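Local coordinates for protein hydroxyethylthiazole kinase (Pyrococcus horikoshii, PDB 3HPD) that probably phosphorylates the hydroxyl group of 4-methyl-5-beta-hydroxyethylthiazole with ATP and magnesium, a step in making the thiazole half of thiamine diphosphate, at residues Leu17-Thr22 with Val42-Glu47; Glu52-Ala57 with Glu80-Leu85; Val60-Gly65 with Lys87-Asp92. All blocks are in the same frame, centred on the assembly; numbering follows the deposited sequence.

Interaction 1 of 3, residues Leu17-Thr22 with Val42-Glu47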
ATOM      1  N   LEU A  17      17.670 -10.654  -6.197  1.00 11.64           N
ATOM      2  CA  LEU A  17      16.234 -10.818  -5.984  1.00 11.42           C
ATOM      3  C   LEU A  17      16.057 -10.959  -4.475  1.00 12.08           C
ATOM      4  O   LEU A  17      16.604 -11.877  -3.866  1.00 12.91           O
ATOM      5  CB  LEU A  17      15.717 -12.077  -6.694  1.00 13.46           C
ATOM      6  CG  LEU A  17      14.244 -12.444  -6.464  1.00 12.41           C
ATOM      7  CD1 LEU A  17      13.345 -11.291  -6.896  1.00 13.39           C
ATOM      8  CD2 LEU A  17      13.895 -13.703  -7.242  1.00 16.03           C
ATOM      9  N   VAL A  18      15.304 -10.045  -3.873  1.00 10.44           N
ATOM     10  CA  VAL A  18      15.098 -10.074  -2.432  1.00 10.37           C
ATOM     11  C   VAL A  18      13.667 -10.460  -2.098  1.00 11.84           C
ATOM     12  O   VAL A  18      12.727  -9.720  -2.385  1.00 10.57           O
ATOM     13  CB  VAL A  18      15.430  -8.696  -1.805  1.00 11.82           C
ATOM     14  CG1 VAL A  18      15.269  -8.754  -0.290  1.00 11.59           C
ATOM     15  CG2 VAL A  18      16.851  -8.290  -2.177  1.00 11.53           C
ATOM     16  N   HIS A  19      13.517 -11.636  -1.499  1.00 11.50           N
ATOM     17  CA  HIS A  19      12.213 -12.158  -1.118  1.00 11.74           C
ATOM     18  C   HIS A  19      11.744 -11.541   0.195  1.00 11.59           C
ATOM     19  O   HIS A  19      12.412 -11.670   1.221  1.00 10.67           O
ATOM     20  CB  HIS A  19      12.299 -13.681  -0.972  1.00 12.70           C
ATOM     21  CG  HIS A  19      11.025 -14.323  -0.520  1.00 14.79           C
ATOM     22  ND1 HIS A  19      10.966 -15.631  -0.089  1.00 16.71           N
ATOM     23  CD2 HIS A  19       9.762 -13.840  -0.430  1.00 15.10           C
ATOM     24  CE1 HIS A  19       9.723 -15.926   0.248  1.00 16.96           C
ATOM     25  NE2 HIS A  19       8.973 -14.855   0.051  1.00 13.75           N
ATOM     26  N   ASN A  20      10.591 -10.877   0.161  1.00 10.23           N
ATOM     27  CA  ASN A  20      10.036 -10.245   1.355  1.00 11.10           C
ATOM     28  C   ASN A  20       8.757 -10.914   1.843  1.00 11.38           C
ATOM     29  O   ASN A  20       7.822 -11.129   1.068  1.00 10.20           O
ATOM     30  CB  ASN A  20       9.706  -8.763   1.094  1.00 10.35           C
ATOM     31  CG  ASN A  20      10.933  -7.915   0.837  1.00 12.66           C
ATOM     32  OD1 ASN A  20      11.303  -7.070   1.657  1.00 15.48           O
ATOM     33  ND2 ASN A  20      11.570  -8.127  -0.308  1.00 14.20           N
ATOM     34  N   ILE A  21       8.736 -11.260   3.126  1.00  9.96           N
ATOM     35  CA  ILE A  21       7.550 -11.812   3.773  1.00 11.41           C
ATOM     36  C   ILE A  21       7.397 -10.653   4.743  1.00 11.28           C
ATOM     37  O   ILE A  21       7.995 -10.632   5.817  1.00 10.16           O
ATOM     38  CB  ILE A  21       7.854 -13.122   4.506  1.00 13.86           C
ATOM     39  CG1 ILE A  21       8.402 -14.143   3.503  1.00 13.85           C
ATOM     40  CG2 ILE A  21       6.583 -13.650   5.162  1.00 14.13           C
ATOM     41  CD1 ILE A  21       8.838 -15.453   4.120  1.00 17.84           C
ATOM     42  N   THR A  22       6.603  -9.671   4.338  1.00 11.94           N
ATOM     43  CA  THR A  22       6.498  -8.450   5.108  1.00 11.20           C
ATOM     44  C   THR A  22       5.106  -7.997   5.559  1.00 10.28           C
ATOM     45  O   THR A  22       4.132  -8.746   5.452  1.00 10.92           O
ATOM     46  CB  THR A  22       7.213  -7.342   4.297  1.00  9.93           C
ATOM     47  OG1 THR A  22       7.382  -6.171   5.098  1.00 12.07           O
ATOM     48  CG2 THR A  22       6.415  -7.011   3.033  1.00 11.47           C
ATOM     49  N   VAL A  42      10.327  -9.308  -4.422  1.00 10.84           N
ATOM     50  CA  VAL A  42       9.295 -10.301  -4.655  1.00 11.50           C
ATOM     51  C   VAL A  42       8.649 -10.530  -3.302  1.00 11.46           C
ATOM     52  O   VAL A  42       9.323 -10.880  -2.331  1.00 11.31           O
ATOM     53  CB  VAL A  42       9.832 -11.645  -5.227  1.00 12.25           C
ATOM     54  CG1 VAL A  42      10.834 -12.287  -4.280  1.00 14.02           C
ATOM     55  CG2 VAL A  42       8.654 -12.590  -5.475  1.00 15.15           C
ATOM     56  N   MET A  43       7.348 -10.270  -3.228  1.00 11.75           N
ATOM     57  CA  MET A  43       6.597 -10.463  -1.996  1.00 12.26           C
ATOM     58  C   MET A  43       5.767 -11.735  -2.138  1.00 14.90           C
ATOM     59  O   MET A  43       4.934 -11.844  -3.039  1.00 16.72           O
ATOM     60  CB  MET A  43       5.676  -9.266  -1.732  1.00 12.60           C
ATOM     61  CG  MET A  43       6.350  -8.081  -1.038  1.00 12.21           C
ATOM     62  SD  MET A  43       7.744  -7.394  -1.946  1.00 14.00           S
ATOM     63  CE  MET A  43       8.233  -6.058  -0.850  1.00 12.42           C
ATOM     64  N   ALA A  44       6.012 -12.702  -1.261  1.00 14.44           N
ATOM     65  CA  ALA A  44       5.290 -13.968  -1.292  1.00 12.83           C
ATOM     66  C   ALA A  44       5.284 -14.578   0.102  1.00 14.44           C
ATOM     67  O   ALA A  44       6.266 -14.471   0.841  1.00 15.17           O
ATOM     68  CB  ALA A  44       5.943 -14.921  -2.281  1.00 11.87           C
ATOM     69  N   HIS A  45       4.185 -15.232   0.457  1.00 14.52           N
ATOM     70  CA  HIS A  45       4.062 -15.828   1.780  1.00 13.89           C
ATOM     71  C   HIS A  45       3.391 -17.203   1.793  1.00 13.49           C
ATOM     72  O   HIS A  45       3.494 -17.930   2.777  1.00 13.82           O
ATOM     73  CB  HIS A  45       3.262 -14.892   2.688  1.00 13.20           C
ATOM     74  CG  HIS A  45       1.841 -14.710   2.251  1.00 12.55           C
ATOM     75  ND1 HIS A  45       1.493 -13.956   1.153  1.00 12.46           N
ATOM     76  CD2 HIS A  45       0.689 -15.239   2.728  1.00 14.37           C
ATOM     77  CE1 HIS A  45       0.184 -14.031   0.967  1.00 11.00           C
ATOM     78  NE2 HIS A  45      -0.325 -14.803   1.908  1.00 11.19           N
ATOM     79  N   ALA A  46       2.697 -17.555   0.715  1.00 12.60           N
ATOM     80  CA  ALA A  46       1.994 -18.836   0.669  1.00 12.22           C
ATOM     81  C   ALA A  46       2.920 -20.018   0.920  1.00 14.55           C
ATOM     82  O   ALA A  46       3.952 -20.165   0.263  1.00 13.23           O
ATOM     83  CB  ALA A  46       1.279 -19.001  -0.675  1.00 11.52           C
ATOM     84  N   GLU A  47       2.549 -20.864   1.876  1.00 15.76           N
ATOM     85  CA  GLU A  47       3.366 -22.027   2.190  1.00 17.84           C
ATOM     86  C   GLU A  47       3.507 -22.936   0.975  1.00 17.43           C
ATOM     87  O   GLU A  47       4.474 -23.693   0.867  1.00 17.43           O
ATOM     88  CB  GLU A  47       2.765 -22.783   3.378  1.00 22.98           C
ATOM     89  CG  GLU A  47       3.057 -22.105   4.713  1.00 28.79           C
ATOM     90  CD  GLU A  47       2.276 -22.701   5.867  1.00 34.17           C
ATOM     91  OE1 GLU A  47       2.284 -23.942   6.020  1.00 36.30           O
ATOM     92  OE2 GLU A  47       1.659 -21.924   6.626  1.00 36.50           O
TER

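Interaction 2 of 3, residues Glu52-Ala57 with Glu80-Leu85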
ATOM      1  N   GLU A  52      10.010 -22.827  -3.386  1.00 14.77           N
ATOM      2  CA  GLU A  52      10.405 -22.409  -4.727  1.00 14.28           C
ATOM      3  C   GLU A  52      10.819 -20.944  -4.799  1.00 13.18           C
ATOM      4  O   GLU A  52      11.744 -20.591  -5.531  1.00 12.95           O
ATOM      5  CB  GLU A  52       9.271 -22.673  -5.717  1.00 14.91           C
ATOM      6  CG  GLU A  52       9.030 -24.148  -5.975  1.00 20.65           C
ATOM      7  CD  GLU A  52       7.775 -24.397  -6.788  1.00 20.73           C
ATOM      8  OE1 GLU A  52       7.739 -23.995  -7.965  1.00 21.65           O
ATOM      9  OE2 GLU A  52       6.825 -24.990  -6.240  1.00 26.03           O
ATOM     10  N   MET A  53      10.145 -20.093  -4.034  1.00 13.57           N
ATOM     11  CA  MET A  53      10.464 -18.671  -4.047  1.00 12.65           C
ATOM     12  C   MET A  53      11.795 -18.379  -3.343  1.00 12.08           C
ATOM     13  O   MET A  53      12.600 -17.587  -3.832  1.00 13.08           O
ATOM     14  CB  MET A  53       9.327 -17.872  -3.397  1.00 15.62           C
ATOM     15  CG  MET A  53       9.256 -16.428  -3.864  1.00 18.98           C
ATOM     16  SD  MET A  53       9.035 -16.305  -5.658  1.00 20.02           S
ATOM     17  CE  MET A  53       7.244 -16.166  -5.791  1.00 17.41           C
ATOM     18  N   ILE A  54      12.034 -19.024  -2.206  1.00 11.91           N
ATOM     19  CA  ILE A  54      13.278 -18.810  -1.469  1.00 12.98           C
ATOM     20  C   ILE A  54      14.462 -19.389  -2.248  1.00 13.22           C
ATOM     21  O   ILE A  54      15.589 -18.907  -2.139  1.00 14.08           O
ATOM     22  CB  ILE A  54      13.198 -19.438  -0.060  1.00 11.76           C
ATOM     23  CG1 ILE A  54      12.086 -18.745   0.738  1.00 14.05           C
ATOM     24  CG2 ILE A  54      14.533 -19.273   0.673  1.00 13.72           C
ATOM     25  CD1 ILE A  54      11.833 -19.346   2.100  1.00 12.04           C
ATOM     26  N   ARG A  55      14.193 -20.421  -3.040  1.00 13.02           N
ATOM     27  CA  ARG A  55      15.224 -21.046  -3.867  1.00 12.96           C
ATOM     28  C   ARG A  55      15.619 -20.056  -4.955  1.00 13.36           C
ATOM     29  O   ARG A  55      16.784 -19.949  -5.346  1.00 12.53           O
ATOM     30  CB  ARG A  55      14.677 -22.306  -4.535  1.00 13.45           C
ATOM     31  CG  ARG A  55      14.590 -23.530  -3.645  1.00 12.78           C
ATOM     32  CD  ARG A  55      13.958 -24.677  -4.419  1.00 15.63           C
ATOM     33  NE  ARG A  55      14.095 -25.965  -3.741  1.00 15.59           N
ATOM     34  CZ  ARG A  55      13.781 -27.128  -4.301  1.00 18.04           C
ATOM     35  NH1 ARG A  55      13.313 -27.160  -5.544  1.00 16.00           N
ATOM     36  NH2 ARG A  55      13.943 -28.260  -3.628  1.00 20.17           N
ATOM     37  N   LEU A  56      14.615 -19.339  -5.442  1.00 13.21           N
ATOM     38  CA  LEU A  56      14.783 -18.356  -6.500  1.00 14.44           C
ATOM     39  C   LEU A  56      15.498 -17.102  -5.997  1.00 14.33           C
ATOM     40  O   LEU A  56      16.309 -16.511  -6.712  1.00 13.24           O
ATOM     41  CB  LEU A  56      13.400 -17.984  -7.042  1.00 16.73           C
ATOM     42  CG  LEU A  56      13.141 -17.892  -8.544  1.00 22.79           C
ATOM     43  CD1 LEU A  56      13.771 -19.067  -9.261  1.00 23.11           C
ATOM     44  CD2 LEU A  56      11.634 -17.859  -8.780  1.00 23.09           C
ATOM     45  N   ALA A  57      15.199 -16.721  -4.759  1.00 12.85           N
ATOM     46  CA  ALA A  57      15.761 -15.521  -4.137  1.00 14.89           C
ATOM     47  C   ALA A  57      17.227 -15.588  -3.736  1.00 14.25           C
ATOM     48  O   ALA A  57      17.809 -16.663  -3.613  1.00 13.84           O
ATOM     49  CB  ALA A  57      14.923 -15.142  -2.918  1.00 16.96           C
ATOM     50  N   GLU A  80      13.440 -21.489   8.253  1.00 15.81           N
ATOM     51  CA  GLU A  80      14.026 -22.818   8.220  1.00 16.71           C
ATOM     52  C   GLU A  80      14.499 -23.176   6.808  1.00 15.68           C
ATOM     53  O   GLU A  80      15.573 -23.744   6.633  1.00 15.01           O
ATOM     54  CB  GLU A  80      13.014 -23.836   8.748  1.00 18.92           C
ATOM     55  CG  GLU A  80      12.536 -23.483  10.155  1.00 23.53           C
ATOM     56  CD  GLU A  80      11.508 -24.448  10.711  1.00 27.39           C
ATOM     57  OE1 GLU A  80      10.690 -24.973   9.925  1.00 28.89           O
ATOM     58  OE2 GLU A  80      11.509 -24.662  11.941  1.00 29.42           O
ATOM     59  N   ILE A  81      13.704 -22.822   5.803  1.00 15.67           N
ATOM     60  CA  ILE A  81      14.056 -23.096   4.409  1.00 15.21           C
ATOM     61  C   ILE A  81      15.293 -22.301   3.990  1.00 14.21           C
ATOM     62  O   ILE A  81      16.231 -22.853   3.407  1.00 13.31           O
ATOM     63  CB  ILE A  81      12.887 -22.736   3.464  1.00 15.07           C
ATOM     64  CG1 ILE A  81      11.703 -23.669   3.728  1.00 16.57           C
ATOM     65  CG2 ILE A  81      13.336 -22.826   2.010  1.00 15.68           C
ATOM     66  CD1 ILE A  81      10.455 -23.307   2.955  1.00 14.72           C
ATOM     67  N   ALA A  82      15.294 -21.006   4.291  1.00 11.38           N
ATOM     68  CA  ALA A  82      16.418 -20.148   3.945  1.00 12.79           C
ATOM     69  C   ALA A  82      17.710 -20.630   4.599  1.00 13.86           C
ATOM     70  O   ALA A  82      18.758 -20.642   3.962  1.00 13.35           O
ATOM     71  CB  ALA A  82      16.128 -18.700   4.356  1.00 11.81           C
ATOM     72  N   ASN A  83      17.642 -21.022   5.868  1.00 14.96           N
ATOM     73  CA  ASN A  83      18.843 -21.493   6.548  1.00 16.15           C
ATOM     74  C   ASN A  83      19.365 -22.799   5.950  1.00 16.29           C
ATOM     75  O   ASN A  83      20.572 -22.998   5.854  1.00 16.61           O
ATOM     76  CB  ASN A  83      18.597 -21.658   8.050  1.00 15.97           C
ATOM     77  CG  ASN A  83      18.673 -20.339   8.795  1.00 18.76           C
ATOM     78  OD1 ASN A  83      19.488 -19.479   8.464  1.00 20.27           O
ATOM     79  ND2 ASN A  83      17.836 -20.179   9.814  1.00 18.05           N
ATOM     80  N   GLU A  84      18.463 -23.684   5.543  1.00 17.53           N
ATOM     81  CA  GLU A  84      18.886 -24.944   4.942  1.00 19.24           C
ATOM     82  C   GLU A  84      19.623 -24.671   3.631  1.00 18.85           C
ATOM     83  O   GLU A  84      20.616 -25.329   3.320  1.00 17.59           O
ATOM     84  CB  GLU A  84      17.679 -25.850   4.663  1.00 22.89           C
ATOM     85  CG  GLU A  84      16.846 -26.183   5.891  1.00 31.08           C
ATOM     86  CD  GLU A  84      15.756 -27.205   5.609  1.00 34.43           C
ATOM     87  OE1 GLU A  84      15.194 -27.191   4.493  1.00 37.98           O
ATOM     88  OE2 GLU A  84      15.451 -28.014   6.512  1.00 37.51           O
ATOM     89  N   LEU A  85      19.138 -23.691   2.872  1.00 16.71           N
ATOM     90  CA  LEU A  85      19.734 -23.333   1.584  1.00 16.96           C
ATOM     91  C   LEU A  85      20.914 -22.375   1.696  1.00 17.66           C
ATOM     92  O   LEU A  85      21.693 -22.218   0.753  1.00 18.18           O
ATOM     93  CB  LEU A  85      18.673 -22.704   0.677  1.00 17.12           C
ATOM     94  CG  LEU A  85      17.520 -23.592   0.204  1.00 18.65           C
ATOM     95  CD1 LEU A  85      16.402 -22.725  -0.364  1.00 17.85           C
ATOM     96  CD2 LEU A  85      18.027 -24.572  -0.849  1.00 18.03           C
TER

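Interaction 3 of 3, residues Val60-Gly65 with Lys87-Asp92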
ATOM      1  N   VAL A  60      16.366 -13.205   2.009  1.00 10.40           N
ATOM      2  CA  VAL A  60      15.007 -13.193   2.531  1.00 10.47           C
ATOM      3  C   VAL A  60      14.871 -12.145   3.630  1.00 11.51           C
ATOM      4  O   VAL A  60      15.676 -12.101   4.555  1.00 12.74           O
ATOM      5  CB  VAL A  60      14.620 -14.580   3.114  1.00 10.71           C
ATOM      6  CG1 VAL A  60      13.207 -14.537   3.680  1.00 12.36           C
ATOM      7  CG2 VAL A  60      14.723 -15.648   2.030  1.00 10.61           C
ATOM      8  N   VAL A  61      13.855 -11.298   3.513  1.00 11.45           N
ATOM      9  CA  VAL A  61      13.593 -10.261   4.507  1.00 11.57           C
ATOM     10  C   VAL A  61      12.266 -10.574   5.192  1.00 11.57           C
ATOM     11  O   VAL A  61      11.236 -10.715   4.530  1.00 11.24           O
ATOM     12  CB  VAL A  61      13.511  -8.857   3.850  1.00 11.96           C
ATOM     13  CG1 VAL A  61      13.085  -7.808   4.881  1.00 12.39           C
ATOM     14  CG2 VAL A  61      14.867  -8.486   3.259  1.00 12.40           C
ATOM     15  N   ILE A  62      12.304 -10.701   6.516  1.00 10.38           N
ATOM     16  CA  ILE A  62      11.112 -10.994   7.304  1.00 10.66           C
ATOM     17  C   ILE A  62      10.769  -9.773   8.153  1.00 11.00           C
ATOM     18  O   ILE A  62      11.610  -9.257   8.886  1.00 11.70           O
ATOM     19  CB  ILE A  62      11.337 -12.215   8.229  1.00 12.01           C
ATOM     20  CG1 ILE A  62      11.601 -13.462   7.380  1.00 12.84           C
ATOM     21  CG2 ILE A  62      10.111 -12.429   9.120  1.00 11.70           C
ATOM     22  CD1 ILE A  62      12.021 -14.684   8.181  1.00 13.06           C
ATOM     23  N   ASN A  63       9.528  -9.315   8.039  1.00 10.83           N
ATOM     24  CA  ASN A  63       9.054  -8.139   8.765  1.00 10.45           C
ATOM     25  C   ASN A  63       7.719  -8.507   9.417  1.00 10.49           C
ATOM     26  O   ASN A  63       6.743  -8.782   8.722  1.00 10.51           O
ATOM     27  CB  ASN A  63       8.874  -6.987   7.768  1.00 12.83           C
ATOM     28  CG  ASN A  63       8.472  -5.694   8.435  1.00 12.39           C
ATOM     29  OD1 ASN A  63       7.562  -5.667   9.258  1.00 12.46           O
ATOM     30  ND2 ASN A  63       9.144  -4.607   8.070  1.00 15.76           N
ATOM     31  N   ILE A  64       7.676  -8.500  10.746  1.00  9.78           N
ATOM     32  CA  ILE A  64       6.471  -8.884  11.491  1.00 10.59           C
ATOM     33  C   ILE A  64       5.488  -7.761  11.820  1.00 10.74           C
ATOM     34  O   ILE A  64       4.616  -7.938  12.672  1.00 12.38           O
ATOM     35  CB  ILE A  64       6.856  -9.565  12.823  1.00 10.68           C
ATOM     36  CG1 ILE A  64       7.545  -8.553  13.747  1.00 12.31           C
ATOM     37  CG2 ILE A  64       7.785 -10.740  12.556  1.00 10.53           C
ATOM     38  CD1 ILE A  64       7.892  -9.108  15.126  1.00 13.92           C
ATOM     39  N   GLY A  65       5.617  -6.625  11.139  1.00 10.70           N
ATOM     40  CA  GLY A  65       4.754  -5.478  11.395  1.00 10.56           C
ATOM     41  C   GLY A  65       3.252  -5.694  11.524  1.00 10.95           C
ATOM     42  O   GLY A  65       2.595  -5.042  12.340  1.00 11.59           O
ATOM     43  N   LYS A  87      20.527 -19.082   2.330  1.00 15.85           N
ATOM     44  CA  LYS A  87      20.132 -17.770   1.829  1.00 15.31           C
ATOM     45  C   LYS A  87      20.113 -16.833   3.041  1.00 14.99           C
ATOM     46  O   LYS A  87      19.484 -17.136   4.054  1.00 15.35           O
ATOM     47  CB  LYS A  87      18.741 -17.830   1.186  1.00 17.44           C
ATOM     48  CG  LYS A  87      18.637 -18.761  -0.025  1.00 17.43           C
ATOM     49  CD  LYS A  87      19.618 -18.370  -1.123  1.00 18.11           C
ATOM     50  CE  LYS A  87      19.572 -19.342  -2.302  1.00 18.21           C
ATOM     51  NZ  LYS A  87      18.331 -19.230  -3.109  1.00 16.63           N
ATOM     52  N   PRO A  88      20.811 -15.687   2.962  1.00 13.56           N
ATOM     53  CA  PRO A  88      20.817 -14.770   4.105  1.00 13.24           C
ATOM     54  C   PRO A  88      19.434 -14.257   4.496  1.00 13.30           C
ATOM     55  O   PRO A  88      18.596 -13.977   3.637  1.00 13.37           O
ATOM     56  CB  PRO A  88      21.760 -13.657   3.651  1.00 14.79           C
ATOM     57  CG  PRO A  88      21.584 -13.647   2.169  1.00 15.16           C
ATOM     58  CD  PRO A  88      21.567 -15.121   1.832  1.00 14.98           C
ATOM     59  N   ILE A  89      19.207 -14.147   5.802  1.00 11.74           N
ATOM     60  CA  ILE A  89      17.931 -13.685   6.336  1.00 10.99           C
ATOM     61  C   ILE A  89      18.066 -12.387   7.127  1.00 11.26           C
ATOM     62  O   ILE A  89      18.957 -12.255   7.965  1.00 11.22           O
ATOM     63  CB  ILE A  89      17.320 -14.740   7.282  1.00 12.49           C
ATOM     64  CG1 ILE A  89      17.141 -16.064   6.539  1.00 14.38           C
ATOM     65  CG2 ILE A  89      15.982 -14.243   7.831  1.00 13.78           C
ATOM     66  CD1 ILE A  89      16.868 -17.232   7.449  1.00 16.82           C
ATOM     67  N   VAL A  90      17.177 -11.436   6.850  1.00 10.35           N
ATOM     68  CA  VAL A  90      17.149 -10.161   7.562  1.00 10.87           C
ATOM     69  C   VAL A  90      15.826 -10.113   8.321  1.00  9.88           C
ATOM     70  O   VAL A  90      14.761 -10.298   7.729  1.00 11.04           O
ATOM     71  CB  VAL A  90      17.182  -8.949   6.601  1.00  9.43           C
ATOM     72  CG1 VAL A  90      17.107  -7.654   7.407  1.00 11.76           C
ATOM     73  CG2 VAL A  90      18.450  -8.977   5.757  1.00 10.84           C
ATOM     74  N   LEU A  91      15.890  -9.881   9.626  1.00  9.33           N
ATOM     75  CA  LEU A  91      14.677  -9.807  10.432  1.00 10.50           C
ATOM     76  C   LEU A  91      14.464  -8.418  11.014  1.00 10.93           C
ATOM     77  O   LEU A  91      15.361  -7.858  11.632  1.00 10.74           O
ATOM     78  CB  LEU A  91      14.732 -10.814  11.589  1.00 10.94           C
ATOM     79  CG  LEU A  91      13.624 -10.662  12.640  1.00 11.96           C
ATOM     80  CD1 LEU A  91      12.266 -11.007  12.020  1.00 11.67           C
ATOM     81  CD2 LEU A  91      13.912 -11.570  13.830  1.00 12.36           C
ATOM     82  N   ASP A  92      13.275  -7.864  10.802  1.00 11.76           N
ATOM     83  CA  ASP A  92      12.933  -6.566  11.364  1.00 12.91           C
ATOM     84  C   ASP A  92      11.794  -6.885  12.328  1.00 12.18           C
ATOM     85  O   ASP A  92      10.653  -7.088  11.905  1.00 12.44           O
ATOM     86  CB  ASP A  92      12.443  -5.599  10.287  1.00 14.29           C
ATOM     87  CG  ASP A  92      12.335  -4.179  10.803  1.00 17.05           C
ATOM     88  OD1 ASP A  92      12.006  -4.013  11.999  1.00 17.28           O
ATOM     89  OD2 ASP A  92      12.567  -3.234  10.020  1.00 17.39           O
TER

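Interaction 1 of 3, residues Leu17-Thr22 with Val42-Glu47
The imidazole ring of H19 meets the 42-47 segment with its edge. NE2 donates to the backbone O of A44 at 2.8 Å, and the bond is nearly straight (168° at the hydrogen). The acceptor lies close to the ring plane, while the donor is tilted 35° from the carbonyl plane of A44. V42 O also lies at this edge, 3.5 Å from H19 CD2. CG of H19 is anti to the backbone N (chi1 177°). This puts the ring out on the sheet face, leaning forward to the carbonyl of A44, just past the paired residues. The bond fixes the rotation of the buried ring. On the other face of the sheet, M43 CE sits over the flat of the N20 amide, 3.7 Å from CG. N20 ND2 bonds weakly back to V18 O. The N20 and M43 side chains run side by side, and the bend of M43 at chi2 turns its sulfur and methyl back over N20. V42 shares the H19 face and sets its CG1 against CD1 of L17 at 3.8 Å.

The backbones pair in parallel. N20 N donates to V42 O at 2.8 Å, V42 N to V18 O, and A44 N weakly to N20 O. M43, a predicted substrate-binding residue, lies at this strand end. The two strands belong to a beta-alpha-beta unit through helix 27-37, which covers N20 and M43. Helix 50-56 covers H19 and V42. Strand 59-63 borders 17-21 along its other edge, and a second subunit packs against M43, A44 and H45.

Interaction 2 of 3, residues Glu52-Ala57 with Glu80-Leu85
I54 is the bump that fits among I81, A82 and L85. It points at the 80-85 segment of helix 69-85. Its CD1 and CG2 both touch I81, CD1 coming to 3.8 Å from I81 CG2, and the two isoleucines meet at a slant. CG2, anti to the backbone N of I54, also bears on the backbone at A82, 3.9 Å from its CA. The small side chain of A82 is consistent with the close approach of the I54 and A82 CA atoms, 6.4 Å. The same I54 CG2 also meets L85 CD1 at 4.1 Å. With an alanine here in place of I54, a gap would probably open beside I81 and A82, and L85 would keep just the R55 chain as its partner in this segment.

The outer edge is closed by L85 and R55. CD1 of L85 rests on the aliphatic part of R55, 3.8 Å from its CG, and the two chains cross at about a right angle. Both residues are exposed, so the packing runs from a buried centre to the surface. The short helix axes are 9.8 Å apart and cross at -41°.

The pair lies against one side of the central sheet. I54 packs on H19 of strand 17-21 and on V60 of strand 59-63. A82 touches V60 too, and I89 of strand 89-92. E80 forms a salt bridge with R112 of helix 100-112, the next helix along.

Interaction 3 of 3, residues Val60-Gly65 with Lys87-Asp92
I62 forms the apolar centre with I89 and L91, all on one face of the sheet. Its CD1 reaches back to CG2 of I89 at 4.0 Å. Its CG2 branch, anti to the backbone N, meets CD1 of L91 at 3.9 Å. One side chain thus touches two residues of the neighbouring strand. V60 belongs to the same face, which helices 69-85 and 100-112 cover with M75, T79 and A82, and with I109 and L110. On the other face V61 and V90 lie side by side, V61 CG2 4.1 Å from V90 CB, and T201 of helix 193-205 packs on V90.

Between the faces the backbones pair in parallel, with V60, V61, I62 and N63 beside I89, V90, L91 and D92. I62 N donates to V90 O at 2.8 Å in an almost straight bond (176°). V60 N to P88 O, V90 N to V60 O and D92 N to I62 O are similar. The final bond, I64 N to D92 O, is long at 3.5 Å and weak.

The polar edge is here. N63 and D92 run alongside each other, their amide and carboxylate planes 33° apart. N63 OD1 accepts from G65 N at 2.9 Å, in the carbonyl plane, and so closes an Asx turn. It also accepts from N23. D92 OD2 forms a salt bridge with K118, a predicted ATP-binding residue.

The unit 59-63, 69-85, 89-92 is a beta-alpha-beta crossover of the ribokinase-like fold. Its polar residues stand at the C-terminal strand ends, consistent with a place beside the nucleotide site.

Interactions 1 and 3 are parallel pairings within one mixed sheet, while interaction 2 is a helix pair lying against it. Strands 17-21 and 59-63 are neighbours, so H19 and I21 bond to V61 and join interactions 1 and 3 directly. Interaction 3 lies nearest the centre of the chain. Interaction 1 includes the edge strand, and interaction 2 runs out to the surface. Interactions 1 and 2 also touch the second subunit. The sheet contacts combine backbone bonds with apolar side chains and carry polar groups near the predicted sites. Interaction 2 is purely apolar between its segments. K87 ties it to interaction 3 by bonding to A57 O.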